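Local atomic coordinates of cephalosporin acylase (Bacillus halodurans, PDB entry 2NLZ), a protein that probably acts as an N-terminal-nucleophile acylase of the gamma-glutamyltranspeptidase family, named a cephalosporin acylase. Residues K161-E173 with P181-P193. The protein carries 1 engineered substitution. Residues are numbered along the deposited sequence; the frame is centred on the assembly and turned at random.
Sequences KYWKAAYDRVKTE and PWFDTFAPKGRAP. Engineered in segment 161-173: V170 (natural residue Phe).
Helix 161-173 and the short helix 181-186 run nearly antiparallel, 152° between their directions, with axes 12.0 Å apart; the turn and loop after the second helix come closer, and CA of K164 lies 5.1 Å from CA of A192. W163, its CG anti to the backbone N (chi1 -154°), swings its indole against F186 and P193. There NE1 donates to O of F186 at 2.7 Å, a bent bond with the carbonyl oxygen 26° out of the indole plane. P193 lies over one indole face, its CD 3.6 Å from the centroid of the five-membered ring in a CH-pi contact. A phenylalanine in place of W163 would probably leave O of F186 without this donor and uncover part of P193. The two are consecutive antiparallel helices, the loop after the second packing beside the first, in a protein of the gamma-glutamyltranspeptidase family (Ntn clan); F381 meets both W163 and W182 edge-to-face. Midway along, Y167 offers one ring face to R191 CA, 4.0 Å from its centroid, while K171 CB covers the opposite face. Y167 CE2 meets the edge of the F183 ring, 3.8 Å from CE1 of F183, the two side chains crossing at about a right angle. Also at the F183 edge, O of V170, an engineered residue, lies 3.7 Å from CZ of F183; V170 CG1 makes an apolar touch with the same CZ at 3.8 Å. In the conformer given, K171 NZ lies over the F183 face, a doubtful cation-pi contact.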
loop_
_atom_site.group_PDB
_atom_site.type_symbol
_atom_site.label_atom_id
_atom_site.label_comp_id
_atom_site.label_asym_id
_atom_site.label_seq_id
_atom_site.Cartn_x
_atom_site.Cartn_y
_atom_site.Cartn_z
ATOM N N LYS D 161 -14.452 22.827 7.476
ATOM C CA LYS D 161 -14.993 21.686 8.197
ATOM C C LYS D 161 -15.102 21.959 9.698
ATOM O O LYS D 161 -16.149 21.721 10.300
ATOM C CB LYS D 161 -14.126 20.443 7.968
ATOM C CG LYS D 161 -14.681 19.166 8.617
ATOM C CD LYS D 161 -13.578 18.283 9.233
ATOM C CE LYS D 161 -12.822 17.460 8.184
ATOM N NZ LYS D 161 -11.789 16.574 8.805
ATOM N N TYR D 162 -14.021 22.456 10.295
ATOM C CA TYR D 162 -13.987 22.670 11.736
ATOM C C TYR D 162 -14.786 23.895 12.149
ATOM O O TYR D 162 -15.300 23.950 13.263
ATOM C CB TYR D 162 -12.555 22.797 12.240
ATOM C CG TYR D 162 -11.764 21.520 12.180
ATOM C CD1 TYR D 162 -10.845 21.301 11.159
ATOM C CD2 TYR D 162 -11.929 20.526 13.150
ATOM C CE1 TYR D 162 -10.109 20.128 11.097
ATOM C CE2 TYR D 162 -11.198 19.343 13.100
ATOM C CZ TYR D 162 -10.290 19.156 12.067
ATOM O OH TYR D 162 -9.556 17.996 11.997
ATOM N N TRP D 163 -14.874 24.868 11.247
ATOM C CA TRP D 163 -15.694 26.046 11.466
ATOM C C TRP D 163 -17.174 25.651 11.426
ATOM O O TRP D 163 -17.964 26.128 12.234
ATOM C CB TRP D 163 -15.382 27.100 10.399
ATOM C CG TRP D 163 -15.649 28.537 10.775
ATOM C CD1 TRP D 163 -16.719 29.031 11.476
ATOM C CD2 TRP D 163 -14.847 29.668 10.428
ATOM N NE1 TRP D 163 -16.621 30.397 11.597
ATOM C CE2 TRP D 163 -15.480 30.812 10.964
ATOM C CE3 TRP D 163 -13.649 29.826 9.728
ATOM C CZ2 TRP D 163 -14.947 32.092 10.818
ATOM C CZ3 TRP D 163 -13.128 31.099 9.576
ATOM C CH2 TRP D 163 -13.774 32.211 10.121
ATOM N N LYS D 164 -17.540 24.775 10.490
ATOM C CA LYS D 164 -18.916 24.291 10.397
ATOM C C LYS D 164 -19.277 23.427 11.576
ATOM O O LYS D 164 -20.380 23.537 12.087
ATOM C CB LYS D 164 -19.167 23.514 9.109
ATOM C CG LYS D 164 -19.722 24.356 7.977
ATOM C CD LYS D 164 -20.676 23.535 7.127
ATOM C CE LYS D 164 -21.896 23.117 7.930
ATOM N NZ LYS D 164 -22.496 21.883 7.382
ATOM N N ALA D 165 -18.341 22.577 12.000
ATOM C CA ALA D 165 -18.529 21.705 13.161
ATOM C C ALA D 165 -18.760 22.522 14.420
ATOM O O ALA D 165 -19.611 22.183 15.243
ATOM C CB ALA D 165 -17.330 20.785 13.342
ATOM N N ALA D 166 -18.004 23.609 14.548
ATOM C CA ALA D 166 -18.146 24.521 15.674
ATOM C C ALA D 166 -19.470 25.259 15.623
ATOM O O ALA D 166 -20.034 25.556 16.662
ATOM C CB ALA D 166 -16.994 25.508 15.728
ATOM N N TYR D 167 -19.960 25.552 14.423
ATOM C CA TYR D 167 -21.274 26.176 14.276
ATOM C C TYR D 167 -22.412 25.194 14.594
ATOM O O TYR D 167 -23.259 25.488 15.441
ATOM C CB TYR D 167 -21.460 26.789 12.879
ATOM C CG TYR D 167 -22.809 27.455 12.697
ATOM C CD1 TYR D 167 -23.829 26.837 11.975
ATOM C CD2 TYR D 167 -23.077 28.693 13.272
ATOM C CE1 TYR D 167 -25.080 27.441 11.821
ATOM C CE2 TYR D 167 -24.322 29.307 13.120
ATOM C CZ TYR D 167 -25.315 28.675 12.396
ATOM O OH TYR D 167 -26.540 29.285 12.250
ATOM N N ASP D 168 -22.409 24.039 13.922
ATOM C CA ASP D 168 -23.497 23.047 13.998
ATOM C C ASP D 168 -23.737 22.498 15.397
ATOM O O ASP D 168 -24.890 22.303 15.806
ATOM C CB ASP D 168 -23.251 21.874 13.034
ATOM C CG ASP D 168 -23.560 22.221 11.583
ATOM O OD1 ASP D 168 -24.285 23.208 11.330
ATOM O OD2 ASP D 168 -23.076 21.494 10.692
ATOM N N ARG D 169 -22.654 22.240 16.123
ATOM C CA ARG D 169 -22.751 21.736 17.488
ATOM C C ARG D 169 -23.251 22.827 18.433
ATOM O O ARG D 169 -23.983 22.573 19.397
ATOM C CB ARG D 169 -21.391 21.204 17.961
ATOM C CG ARG D 169 -21.313 20.969 19.466
ATOM C CD ARG D 169 -20.571 19.691 19.819
ATOM N NE ARG D 169 -19.244 19.954 20.364
ATOM C CZ ARG D 169 -19.001 20.257 21.635
ATOM N NH1 ARG D 169 -19.993 20.350 22.512
ATOM N NH2 ARG D 169 -17.758 20.473 22.033
ATOM N N VAL D 170 -22.876 24.052 18.108
ATOM C CA VAL D 170 -22.960 25.160 19.045
ATOM C C VAL D 170 -24.183 26.082 18.823
ATOM O O VAL D 170 -24.572 26.823 19.733
ATOM C CB VAL D 170 -21.604 25.929 19.020
ATOM C CG1 VAL D 170 -21.797 27.421 19.117
ATOM C CG2 VAL D 170 -20.577 25.341 20.032
ATOM N N LYS D 171 -24.791 26.027 17.635
ATOM C CA LYS D 171 -26.026 26.772 17.358
ATOM C C LYS D 171 -27.133 26.329 18.316
ATOM O O LYS D 171 -27.998 27.124 18.696
ATOM C CB LYS D 171 -26.463 26.591 15.893
ATOM C CG LYS D 171 -27.870 27.119 15.527
ATOM C CD LYS D 171 -27.897 28.625 15.223
ATOM C CE LYS D 171 -28.645 29.442 16.268
ATOM N NZ LYS D 171 -28.552 30.900 15.986
ATOM N N THR D 172 -27.085 25.060 18.719
ATOM C CA THR D 172 -28.064 24.494 19.645
ATOM C C THR D 172 -27.641 24.615 21.114
ATOM O O THR D 172 -28.487 24.807 21.986
ATOM C CB THR D 172 -28.358 23.012 19.319
ATOM O OG1 THR D 172 -27.134 22.268 19.319
ATOM C CG2 THR D 172 -29.039 22.874 17.951
ATOM N N GLU D 173 -26.339 24.507 21.379
ATOM C CA GLU D 173 -25.809 24.516 22.751
ATOM C C GLU D 173 -25.569 25.908 23.328
ATOM O O GLU D 173 -25.553 26.081 24.546
ATOM C CB GLU D 173 -24.503 23.729 22.827
ATOM C CG GLU D 173 -24.668 22.228 22.733
ATOM C CD GLU D 173 -23.353 21.488 22.885
ATOM O OE1 GLU D 173 -22.408 22.049 23.479
ATOM O OE2 GLU D 173 -23.266 20.338 22.410
ATOM N N PRO D 181 -22.003 37.608 20.363
ATOM C CA PRO D 181 -20.939 38.215 19.569
ATOM C C PRO D 181 -20.094 37.210 18.790
ATOM O O PRO D 181 -19.531 37.568 17.756
ATOM C CB PRO D 181 -20.086 38.931 20.618
ATOM C CG PRO D 181 -20.993 39.150 21.757
ATOM C CD PRO D 181 -21.819 37.915 21.792
ATOM N N TRP D 182 -20.020 35.972 19.278
ATOM C CA TRP D 182 -19.374 34.885 18.544
ATOM C C TRP D 182 -20.080 34.611 17.223
ATOM O O TRP D 182 -19.434 34.450 16.186
ATOM C CB TRP D 182 -19.339 33.603 19.380
ATOM C CG TRP D 182 -18.508 32.507 18.763
ATOM C CD1 TRP D 182 -17.210 32.206 19.056
ATOM C CD2 TRP D 182 -18.917 31.569 17.752
ATOM N NE1 TRP D 182 -16.783 31.145 18.294
ATOM C CE2 TRP D 182 -17.807 30.737 17.483
ATOM C CE3 TRP D 182 -20.110 31.350 17.049
ATOM C CZ2 TRP D 182 -17.857 29.706 16.545
ATOM C CZ3 TRP D 182 -20.156 30.329 16.115
ATOM C CH2 TRP D 182 -19.037 29.521 15.870
ATOM N N PHE D 183 -21.405 34.536 17.264
ATOM C CA PHE D 183 -22.187 34.359 16.054
ATOM C C PHE D 183 -22.099 35.584 15.146
ATOM O O PHE D 183 -22.126 35.449 13.931
ATOM C CB PHE D 183 -23.651 34.053 16.387
ATOM C CG PHE D 183 -23.864 32.696 17.004
ATOM C CD1 PHE D 183 -23.932 31.560 16.210
ATOM C CD2 PHE D 183 -24.002 32.557 18.377
ATOM C CE1 PHE D 183 -24.122 30.311 16.777
ATOM C CE2 PHE D 183 -24.196 31.311 18.952
ATOM C CZ PHE D 183 -24.256 30.187 18.149
ATOM N N ASP D 184 -21.994 36.775 15.730
ATOM C CA ASP D 184 -21.888 37.997 14.937
ATOM C C ASP D 184 -20.535 38.088 14.224
ATOM O O ASP D 184 -20.464 38.540 13.077
ATOM C CB ASP D 184 -22.117 39.235 15.810
ATOM C CG ASP D 184 -23.547 39.348 16.301
ATOM O OD1 ASP D 184 -24.453 38.732 15.698
ATOM O OD2 ASP D 184 -23.760 40.067 17.295
ATOM N N THR D 185 -19.485 37.635 14.911
ATOM C CA THR D 185 -18.111 37.675 14.420
ATOM C C THR D 185 -17.754 36.511 13.487
ATOM O O THR D 185 -17.199 36.728 12.415
ATOM C CB THR D 185 -17.121 37.672 15.595
ATOM O OG1 THR D 185 -17.417 38.769 16.460
ATOM C CG2 THR D 185 -15.673 37.764 15.117
ATOM N N PHE D 186 -18.067 35.285 13.901
ATOM C CA PHE D 186 -17.593 34.094 13.189
ATOM C C PHE D 186 -18.641 33.414 12.314
ATOM O O PHE D 186 -18.309 32.538 11.510
ATOM C CB PHE D 186 -16.999 33.087 14.171
ATOM C CG PHE D 186 -15.825 33.609 14.921
ATOM C CD1 PHE D 186 -14.681 33.994 14.246
ATOM C CD2 PHE D 186 -15.861 33.722 16.295
ATOM C CE1 PHE D 186 -13.587 34.473 14.931
ATOM C CE2 PHE D 186 -14.773 34.209 16.995
ATOM C CZ PHE D 186 -13.635 34.586 16.312
ATOM N N ALA D 187 -19.901 33.806 12.478
ATOM C CA ALA D 187 -20.967 33.334 11.598
ATOM C C ALA D 187 -21.844 34.490 11.108
ATOM O O ALA D 187 -23.038 34.522 11.401
ATOM C CB ALA D 187 -21.804 32.300 12.309
ATOM N N PRO D 188 -21.259 35.435 10.344
ATOM C CA PRO D 188 -21.989 36.674 10.080
ATOM C C PRO D 188 -23.155 36.508 9.114
ATOM O O PRO D 188 -24.075 37.322 9.124
ATOM C CB PRO D 188 -20.918 37.596 9.487
ATOM C CG PRO D 188 -19.920 36.697 8.904
ATOM C CD PRO D 188 -19.944 35.417 9.677
ATOM N N LYS D 189 -23.119 35.457 8.299
ATOM C CA LYS D 189 -24.194 35.186 7.356
ATOM C C LYS D 189 -25.214 34.194 7.899
ATOM O O LYS D 189 -25.999 33.635 7.139
ATOM C CB LYS D 189 -23.637 34.675 6.024
ATOM C CG LYS D 189 -23.482 35.738 4.946
ATOM C CD LYS D 189 -22.025 36.078 4.701
ATOM C CE LYS D 189 -21.851 36.754 3.355
ATOM N NZ LYS D 189 -20.455 36.621 2.871
ATOM N N GLY D 190 -25.203 33.971 9.208
ATOM C CA GLY D 190 -26.147 33.042 9.829
ATOM C C GLY D 190 -25.790 31.583 9.598
ATOM O O GLY D 190 -26.626 30.694 9.762
ATOM N N ARG D 191 -24.542 31.353 9.200
ATOM C CA ARG D 191 -23.961 30.022 9.091
ATOM C C ARG D 191 -22.438 30.164 9.110
ATOM O O ARG D 191 -21.911 31.279 9.113
ATOM C CB ARG D 191 -24.474 29.287 7.837
ATOM C CG ARG D 191 -23.661 29.433 6.557
ATOM C CD ARG D 191 -24.033 30.646 5.749
ATOM N NE ARG D 191 -23.174 30.769 4.583
ATOM C CZ ARG D 191 -23.492 31.401 3.459
ATOM N NH1 ARG D 191 -22.613 31.437 2.472
ATOM N NH2 ARG D 191 -24.677 31.984 3.305
ATOM N N ALA D 192 -21.731 29.042 9.161
ATOM C CA ALA D 192 -20.278 29.058 9.048
ATOM C C ALA D 192 -19.877 29.203 7.577
ATOM O O ALA D 192 -20.538 28.631 6.710
ATOM C CB ALA D 192 -19.689 27.795 9.645
ATOM N N PRO D 193 -18.794 29.959 7.296
ATOM C CA PRO D 193 -18.280 30.211 5.941
ATOM C C PRO D 193 -18.108 28.951 5.104
ATOM O O PRO D 193 -17.631 27.943 5.610
ATOM C CB PRO D 193 -16.905 30.817 6.197
ATOM C CG PRO D 193 -16.999 31.427 7.532
ATOM C CD PRO D 193 -17.977 30.629 8.324
#